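Local structure of Sn-glycerol-3-phosphate ABC transporter substrate-binding protein UspB (Mycobacterium tuberculosis, 4MFI) at residues N335-Y338 and F339-T343; L292-G295 and P296-P300. The protein serves as the substrate-binding subunit of an ABC transporter and shows specificity for glycerophosphocholine. One frame throughout, in Å; residues are numbered along the deposited sequence.

Interaction 1 of 2, residues N335-Y338 and F339-T343; sequences NTAY and FSQQT
Gln-342 lies over the Tyr-338 ring one turn further along helix 333-343, an i to i+4 contact of an alpha-helix in this solute-binding protein. CG of Gln-342 sits above one face in a CH-pi contact, 3.8 Å from the centroid of the Tyr-338 ring and displaced toward the rim, nearest to CZ. The Tyr-338 ring reaches this place with CG trans to N (chi1 170°). Gln-342 bends at chi2 (-59°), which carries its amide back beside the ring and brings NE2 to 3.9 Å from Tyr-338 CE1; the two planes stand 20° apart. Arg-59 of helix 50-63 adds a cation-pi contact to the tyrosine and also bonds OD1 of Asn-335.

Gln-341, by contrast, runs extended beyond CG and passes alongside the carbonyl of Ala-337, its CG 3.2 Å from Ala-337 O. The amide NE2 ends 4.0 Å from Ala-337 CB and is held by Glu-358 and Ser-357. Beneath these side chains, the amides of residues 339 to 342 bond the carbonyls of 335 to 338, as in Ser-340 N to Thr-336 O at 2.9 Å.

Near the helix end, Thr-343 folds back: its CG2 sits over the centre of the Phe-339 ring, while its OG1 donates to Phe-339 O at 2.7 Å from above the carbonyl plane.

Interaction 2 of 2, residues L292-G295 and P296-P300; sequences LPTG and PDAAP
Thr-294 leans its side chain into the bend made by Ala-298 and Ala-299. Its CB rests 3.3 Å from Ala-299 O, and OG1 lies 3.4 Å from Ala-298 CA. The hydroxyl stands between the backbone N and the carbonyl carbon (chi1 69°), and from there OG1 donates forward to Gly-295 O at 2.9 Å, in the carbonyl plane and on a lone pair. CG2, beside the backbone N and anti to the carbonyl carbon, keeps a looser distance from Ala-299 O. The hydroxyl is thus tied to the backbone at the entrance to the bend, and the rotation of the threonine side chain is fixed by that bond.

Gly-295 O has a second partner, a water that donates to it at 3.0 Å and accepts from Ala-298 N at 3.1 Å, so that one solvent molecule bridges the two sides of the bend. Gly-295 N bonds Ala-299 O at 2.8 Å. Pro-296 follows on a trans peptide; its CD lies on the same side of the peptide bond as Gly-295 CA, and its CB points away from residues 292-295.

Asp-297 and Ala-298 also direct their CB atoms away from that segment; Asp-297 touches a crystal neighbour. Both residues adopt left-handed helical backbone angles (phi 54° and 58°), and Ala-299 N closes the curve by bonding Pro-296 O at 3.1 Å. Ala-299 is thus gripped at both ends of its backbone, its N-H by Pro-296 O within the turn and its carbonyl by Gly-295 N. Two successive left-handed residues inside an i to i+3 bond are the signature of a beta-turn of the type I'/III' class, here at the surface in the loop joining strands 287-290 and 307-310.

In the fold
Following the chain from the N terminus, interaction 2 comes first, closing a tight turn in the loop between strands 287-290 and 307-310, both of which pair antiparallel with the long strand 144-160. The chain then passes through strand 307-310 and helix 317-330 to interaction 1, a contact within helix 333-343. The two are in series, neither nesting nor crossing, with centres 28 Å apart and nearest atoms about 17 Å apart. Interaction 2 bends the chain at the surface, anchored at its start by a bond from Leu-292 to Gln-374; interaction 1 belongs to a helix packed against helix 50-63, near the N terminus, and helix 356-364, which follows 333-343 in the chain.

Interaction 1 of 2, residues N335-Y338 and F339-T343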
ATOM      1  N   ASN A 335       6.659   6.699 -18.092  1.00 10.53           N
ATOM      2  CA  ASN A 335       5.541   7.409 -17.496  1.00  9.83           C
ATOM      3  C   ASN A 335       5.354   7.122 -16.016  1.00  9.35           C
ATOM      4  O   ASN A 335       4.979   8.015 -15.254  1.00  9.65           O
ATOM      5  CB  ASN A 335       4.268   7.149 -18.295  1.00 10.42           C
ATOM      6  CG  ASN A 335       4.314   7.803 -19.651  1.00 10.92           C
ATOM      7  OD1 ASN A 335       4.989   8.819 -19.831  1.00 12.03           O
ATOM      8  ND2 ASN A 335       3.607   7.229 -20.618  1.00 12.05           N
ATOM      9  N   THR A 336       5.617   5.890 -15.590  1.00  9.54           N
ATOM     10  CA  THR A 336       5.558   5.610 -14.161  1.00  9.08           C
ATOM     11  C   THR A 336       6.708   6.311 -13.425  1.00 10.05           C
ATOM     12  O   THR A 336       6.540   6.769 -12.298  1.00 10.63           O
ATOM     13  CB  THR A 336       5.512   4.090 -13.842  1.00  7.63           C
ATOM     14  OG1 THR A 336       5.169   3.909 -12.461  1.00  7.82           O
ATOM     15  CG2 THR A 336       6.849   3.411 -14.124  1.00  9.46           C
ATOM     16  N   ALA A 337       7.862   6.423 -14.077  1.00 10.45           N
ATOM     17  CA  ALA A 337       8.972   7.182 -13.507  1.00 10.81           C
ATOM     18  C   ALA A 337       8.563   8.637 -13.308  1.00 11.15           C
ATOM     19  O   ALA A 337       8.775   9.208 -12.235  1.00 11.68           O
ATOM     20  CB  ALA A 337      10.204   7.089 -14.396  1.00 11.33           C
ATOM     21  N   TYR A 338       7.966   9.228 -14.340  1.00 10.87           N
ATOM     22  CA  TYR A 338       7.461  10.596 -14.251  1.00 11.66           C
ATOM     23  C   TYR A 338       6.432  10.761 -13.131  1.00 10.55           C
ATOM     24  O   TYR A 338       6.529  11.691 -12.317  1.00 12.05           O
ATOM     25  CB  TYR A 338       6.864  11.046 -15.589  1.00 12.07           C
ATOM     26  CG  TYR A 338       6.116  12.354 -15.496  1.00 14.93           C
ATOM     27  CD1 TYR A 338       6.796  13.564 -15.445  1.00 16.99           C
ATOM     28  CD2 TYR A 338       4.727  12.376 -15.441  1.00 15.52           C
ATOM     29  CE1 TYR A 338       6.110  14.761 -15.347  1.00 18.27           C
ATOM     30  CE2 TYR A 338       4.033  13.560 -15.346  1.00 18.41           C
ATOM     31  CZ  TYR A 338       4.724  14.750 -15.297  1.00 19.46           C
ATOM     32  OH  TYR A 338       4.027  15.929 -15.199  1.00 22.82           O
ATOM     33  N   PHE A 339       5.452   9.861 -13.087  1.00 10.63           N
ATOM     34  CA  PHE A 339       4.418   9.921 -12.063  1.00 10.61           C
ATOM     35  C   PHE A 339       5.038   9.858 -10.666  1.00  9.64           C
ATOM     36  O   PHE A 339       4.659  10.625  -9.771  1.00 10.31           O
ATOM     37  CB  PHE A 339       3.412   8.783 -12.260  1.00  9.56           C
ATOM     38  CG  PHE A 339       2.175   8.911 -11.415  1.00  9.64           C
ATOM     39  CD1 PHE A 339       1.189   9.837 -11.738  1.00 11.64           C
ATOM     40  CD2 PHE A 339       1.976   8.079 -10.323  1.00 11.09           C
ATOM     41  CE1 PHE A 339       0.037   9.948 -10.971  1.00 12.37           C
ATOM     42  CE2 PHE A 339       0.826   8.186  -9.549  1.00 11.74           C
ATOM     43  CZ  PHE A 339      -0.143   9.125  -9.877  1.00 12.84           C
ATOM     44  N   SER A 340       6.000   8.956 -10.495  1.00 11.23           N
ATOM     45  CA  SER A 340       6.721   8.807  -9.230  1.00 11.53           C
ATOM     46  C   SER A 340       7.442  10.093  -8.826  1.00 12.19           C
ATOM     47  O   SER A 340       7.358  10.527  -7.678  1.00 13.00           O
ATOM     48  CB  SER A 340       7.728   7.654  -9.330  1.00 12.49           C
ATOM     49  OG  SER A 340       8.513   7.561  -8.154  1.00 13.21           O
ATOM     50  N   GLN A 341       8.154  10.699  -9.771  1.00 12.27           N
ATOM     51  CA  GLN A 341       8.887  11.933  -9.492  1.00 13.87           C
ATOM     52  C   GLN A 341       7.962  13.077  -9.085  1.00 13.81           C
ATOM     53  O   GLN A 341       8.330  13.927  -8.274  1.00 16.72           O
ATOM     54  CB  GLN A 341       9.708  12.344 -10.714  1.00 15.40           C
ATOM     55  CG  GLN A 341      10.826  11.373 -11.039  1.00 18.10           C
ATOM     56  CD  GLN A 341      11.261  11.437 -12.489  1.00 21.63           C
ATOM     57  OE1 GLN A 341      10.983  12.408 -13.200  1.00 26.02           O
ATOM     58  NE2 GLN A 341      11.947  10.392 -12.940  1.00 20.28           N
ATOM     59  N   GLN A 342       6.756  13.082  -9.641  1.00 13.29           N
ATOM     60  CA  GLN A 342       5.808  14.159  -9.385  1.00 13.73           C
ATOM     61  C   GLN A 342       4.998  13.979  -8.103  1.00 13.63           C
ATOM     62  O   GLN A 342       4.532  14.965  -7.527  1.00 16.51           O
ATOM     63  CB  GLN A 342       4.852  14.316 -10.572  1.00 14.60           C
ATOM     64  CG  GLN A 342       5.524  14.796 -11.844  1.00 15.82           C
ATOM     65  CD  GLN A 342       6.203  16.134 -11.654  1.00 17.85           C
ATOM     66  OE1 GLN A 342       5.594  17.086 -11.163  1.00 21.08           O
ATOM     67  NE2 GLN A 342       7.473  16.215 -12.032  1.00 20.26           N
ATOM     68  N   THR A 343       4.840  12.734  -7.651  1.00 11.79           N
ATOM     69  CA  THR A 343       3.863  12.426  -6.600  1.00 11.87           C
ATOM     70  C   THR A 343       4.426  11.769  -5.346  1.00 10.74           C
ATOM     71  O   THR A 343       3.816  11.844  -4.279  1.00 13.33           O
ATOM     72  CB  THR A 343       2.786  11.457  -7.119  1.00 10.71           C
ATOM     73  OG1 THR A 343       3.401  10.205  -7.443  1.00  9.54           O
ATOM     74  CG2 THR A 343       2.091  12.014  -8.346  1.00 12.14           C
TER

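Interaction 2 of 2, residues L292-G295 and P296-P300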
ATOM      1  N   LEU A 292      12.041  -2.216   5.973  1.00  6.30           N
ATOM      2  CA  LEU A 292      11.606  -2.940   7.155  1.00  6.73           C
ATOM      3  C   LEU A 292      12.501  -4.166   7.334  1.00  7.03           C
ATOM      4  O   LEU A 292      12.999  -4.717   6.352  1.00  8.63           O
ATOM      5  CB  LEU A 292      10.144  -3.363   7.025  1.00  6.92           C
ATOM      6  CG  LEU A 292       9.084  -2.333   7.433  1.00  8.59           C
ATOM      7  CD1 LEU A 292       9.172  -1.020   6.658  1.00 11.41           C
ATOM      8  CD2 LEU A 292       7.710  -2.969   7.302  1.00  7.30           C
ATOM      9  N   PRO A 293      12.706  -4.603   8.587  1.00  6.39           N
ATOM     10  CA  PRO A 293      13.421  -5.864   8.796  1.00  8.16           C
ATOM     11  C   PRO A 293      12.755  -7.005   8.033  1.00  6.94           C
ATOM     12  O   PRO A 293      11.524  -7.093   7.950  1.00  8.48           O
ATOM     13  CB  PRO A 293      13.272  -6.104  10.298  1.00  9.28           C
ATOM     14  CG  PRO A 293      13.061  -4.746  10.883  1.00  8.97           C
ATOM     15  CD  PRO A 293      12.288  -3.981   9.855  1.00  6.95           C
ATOM     16  N   THR A 294      13.565  -7.882   7.465  1.00  8.26           N
ATOM     17  CA  THR A 294      13.020  -9.057   6.804  1.00  8.63           C
ATOM     18  C   THR A 294      12.770 -10.147   7.843  1.00  7.52           C
ATOM     19  O   THR A 294      13.110  -9.994   9.021  1.00  8.55           O
ATOM     20  CB  THR A 294      13.978  -9.588   5.739  1.00  8.53           C
ATOM     21  OG1 THR A 294      15.135 -10.140   6.379  1.00  9.91           O
ATOM     22  CG2 THR A 294      14.406  -8.466   4.811  1.00 11.52           C
ATOM     23  N   GLY A 295      12.156 -11.239   7.412  1.00  9.08           N
ATOM     24  CA  GLY A 295      12.117 -12.432   8.233  1.00  8.79           C
ATOM     25  C   GLY A 295      13.406 -13.213   8.048  1.00  9.67           C
ATOM     26  O   GLY A 295      14.367 -12.712   7.457  1.00 11.13           O
ATOM     27  N   PRO A 296      13.437 -14.454   8.550  1.00 10.17           N
ATOM     28  CA  PRO A 296      14.625 -15.306   8.421  1.00 11.88           C
ATOM     29  C   PRO A 296      14.975 -15.529   6.957  1.00 13.55           C
ATOM     30  O   PRO A 296      14.066 -15.587   6.121  1.00 13.02           O
ATOM     31  CB  PRO A 296      14.182 -16.622   9.058  1.00 14.59           C
ATOM     32  CG  PRO A 296      13.098 -16.243   9.991  1.00 16.48           C
ATOM     33  CD  PRO A 296      12.381 -15.090   9.354  1.00 13.34           C
ATOM     34  N   ASP A 297      16.269 -15.640   6.659  1.00 15.99           N
ATOM     35  CA  ASP A 297      16.742 -15.844   5.288  1.00 17.77           C
ATOM     36  C   ASP A 297      16.232 -14.798   4.313  1.00 16.24           C
ATOM     37  O   ASP A 297      15.916 -15.112   3.160  1.00 16.32           O
ATOM     38  CB  ASP A 297      16.352 -17.227   4.792  1.00 20.01           C
ATOM     39  CG  ASP A 297      17.077 -18.313   5.513  1.00 27.23           C
ATOM     40  OD1 ASP A 297      18.227 -18.076   5.943  1.00 29.67           O
ATOM     41  OD2 ASP A 297      16.499 -19.411   5.645  1.00 27.69           O
ATOM     42  N   ALA A 298      16.151 -13.562   4.791  1.00 13.70           N
ATOM     43  CA  ALA A 298      15.711 -12.428   3.987  1.00 13.05           C
ATOM     44  C   ALA A 298      14.312 -12.613   3.410  1.00 11.84           C
ATOM     45  O   ALA A 298      13.996 -12.062   2.356  1.00 14.17           O
ATOM     46  CB  ALA A 298      16.724 -12.131   2.873  1.00 15.53           C
ATOM     47  N   ALA A 299      13.463 -13.366   4.109  1.00 11.42           N
ATOM     48  CA  ALA A 299      12.075 -13.532   3.675  1.00 10.43           C
ATOM     49  C   ALA A 299      11.353 -12.187   3.693  1.00  9.01           C
ATOM     50  O   ALA A 299      11.484 -11.429   4.652  1.00  9.10           O
ATOM     51  CB  ALA A 299      11.359 -14.517   4.572  1.00 11.63           C
ATOM     52  N   PRO A 300      10.591 -11.885   2.631  1.00  9.17           N
ATOM     53  CA  PRO A 300       9.903 -10.592   2.556  1.00  8.95           C
ATOM     54  C   PRO A 300       8.955 -10.375   3.728  1.00  8.31           C
ATOM     55  O   PRO A 300       8.142 -11.248   4.058  1.00 10.73           O
ATOM     56  CB  PRO A 300       9.094 -10.694   1.259  1.00 12.56           C
ATOM     57  CG  PRO A 300       9.802 -11.689   0.445  1.00 14.88           C
ATOM     58  CD  PRO A 300      10.443 -12.666   1.393  1.00 12.80           C
TER
HETATM   59  O   HOH W   1      17.303 -12.115   7.257  1.00 24.74           O